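Local coordinates for virulent strain associated lipoprotein (Borreliella spielmanii A14S, PDB 6FZZ) that is a PFam54-family surface lipoprotein of a Lyme disease spirochaete and probably binds glutathione, as its Borrelia burgdorferi relative BBE31 does, at residues A[55-58]-A[64-67]. Numbering follows the deposited sequence.
Sequences SLRW and ETVS
Within the loop joining helix 15-41 to helix 71-83, in the largely helical BbCRASP-1-like part of this lipoprotein, a single antiparallel beta bridge ties 55-58 to 64-67, with Arg-57 and Thr-65 as its non-hydrogen-bonded pair, their CA atoms 4.1 Å apart. Two backbone bonds flank it: Val-66 N to Leu-56 O, 2.9 Å, and Trp-58 N to Glu-64 O, 2.9 Å. Beyond the second bond, the Glu-64 carbonyl meets the indole at its edge, with O 3.2 Å from Trp-58 CD1. The Glu-64 side chain starts out pointing away from 55-58, but a bend at chi2 (-74°) returns its carboxylate to the same ring corner; Glu-64 CD lies 3.6 Å from Trp-58 CD1, the carboxylate and indole planes 26° apart. Ser-70 hydrogen-bonds OE2 and Arg-72 forms a salt bridge with OE1, while Ser-73 bonds Trp-58 NE1; Arg-72 also makes a cation-pi contact with the indole. Thr-65 CG2 lies over one face of the Arg-57 guanidinium, 3.5 Å from NH2; NH1 bonds Arg-63 O. Leu-56 CB packs on Val-66 CG2 at 3.7 Å. Both side chains touch Tyr-76 of helix 71-83, and Leu-56 also reaches Phe-109 of helix 105-126, so this part of the loop rests on both helices.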
loop_
_atom_site.group_PDB
_atom_site.type_symbol
_atom_site.label_atom_id
_atom_site.label_comp_id
_atom_site.label_asym_id
_atom_site.label_seq_id
_atom_site.Cartn_x
_atom_site.Cartn_y
_atom_site.Cartn_z
ATOM N N SER A 55 -2.700 -9.289 -15.528
ATOM C CA SER A 55 -3.981 -9.902 -15.332
ATOM C C SER A 55 -4.983 -9.005 -14.580
ATOM O O SER A 55 -6.042 -9.440 -14.146
ATOM C CB SER A 55 -3.776 -11.288 -14.686
ATOM O OG SER A 55 -4.087 -11.156 -13.353
ATOM N N LEU A 56 -4.636 -7.731 -14.447
ATOM C CA LEU A 56 -5.503 -6.724 -13.855
ATOM C C LEU A 56 -5.949 -5.815 -15.011
ATOM O O LEU A 56 -5.168 -5.034 -15.564
ATOM C CB LEU A 56 -4.711 -5.932 -12.823
ATOM C CG LEU A 56 -4.368 -6.663 -11.480
ATOM C CD1 LEU A 56 -3.292 -5.870 -10.740
ATOM C CD2 LEU A 56 -5.618 -6.804 -10.623
ATOM N N ARG A 57 -7.202 -5.921 -15.396
ATOM C CA ARG A 57 -7.693 -5.167 -16.549
ATOM C C ARG A 57 -8.778 -4.232 -16.013
ATOM O O ARG A 57 -9.768 -4.655 -15.350
ATOM C CB ARG A 57 -8.189 -6.151 -17.663
ATOM C CG ARG A 57 -8.764 -5.382 -18.857
ATOM C CD ARG A 57 -9.201 -6.278 -20.025
ATOM N NE ARG A 57 -8.079 -7.092 -20.451
ATOM C CZ ARG A 57 -7.042 -6.672 -21.157
ATOM N NH1 ARG A 57 -6.935 -5.404 -21.603
ATOM N NH2 ARG A 57 -6.119 -7.551 -21.453
ATOM N N TRP A 58 -8.621 -2.944 -16.286
ATOM C CA TRP A 58 -9.644 -1.965 -15.876
ATOM C C TRP A 58 -10.989 -2.225 -16.508
ATOM O O TRP A 58 -11.039 -2.546 -17.694
ATOM C CB TRP A 58 -9.252 -0.599 -16.301
ATOM C CG TRP A 58 -7.988 -0.052 -15.612
ATOM C CD1 TRP A 58 -6.725 -0.208 -16.022
ATOM C CD2 TRP A 58 -7.931 0.696 -14.398
ATOM N NE1 TRP A 58 -5.840 0.439 -15.182
ATOM C CE2 TRP A 58 -6.551 0.977 -14.144
ATOM C CE3 TRP A 58 -8.900 1.129 -13.475
ATOM C CZ2 TRP A 58 -6.113 1.738 -13.047
ATOM C CZ3 TRP A 58 -8.450 1.877 -12.364
ATOM C CH2 TRP A 58 -7.054 2.164 -12.170
ATOM N N GLU A 64 -7.660 -1.008 -20.608
ATOM C CA GLU A 64 -6.247 -1.444 -20.630
ATOM C C GLU A 64 -5.903 -2.264 -19.353
ATOM O O GLU A 64 -6.701 -2.336 -18.424
ATOM C CB GLU A 64 -5.308 -0.221 -20.855
ATOM C CG GLU A 64 -5.029 0.660 -19.618
ATOM C CD GLU A 64 -6.150 1.589 -19.120
ATOM O OE1 GLU A 64 -7.324 1.341 -19.434
ATOM O OE2 GLU A 64 -5.860 2.595 -18.364
ATOM N N THR A 65 -4.732 -2.907 -19.333
ATOM C CA THR A 65 -4.269 -3.577 -18.105
ATOM C C THR A 65 -3.388 -2.633 -17.265
ATOM O O THR A 65 -2.959 -1.586 -17.748
ATOM C CB THR A 65 -3.452 -4.854 -18.322
ATOM O OG1 THR A 65 -2.222 -4.522 -18.934
ATOM C CG2 THR A 65 -4.190 -5.829 -19.158
ATOM N N VAL A 66 -3.181 -3.024 -16.001
ATOM C CA VAL A 66 -2.290 -2.289 -15.113
ATOM C C VAL A 66 -0.865 -2.357 -15.673
ATOM O O VAL A 66 0.003 -1.503 -15.370
ATOM C CB VAL A 66 -2.415 -2.847 -13.672
ATOM C CG1 VAL A 66 -1.257 -2.394 -12.760
ATOM C CG2 VAL A 66 -3.755 -2.413 -13.105
ATOM N N SER A 67 -0.573 -3.406 -16.462
ATOM C CA SER A 67 0.725 -3.495 -17.095
ATOM C C SER A 67 0.942 -2.433 -18.237
ATOM O O SER A 67 2.092 -2.072 -18.552
ATOM C CB SER A 67 0.951 -4.913 -17.701
ATOM O OG SER A 67 2.237 -4.896 -18.256
#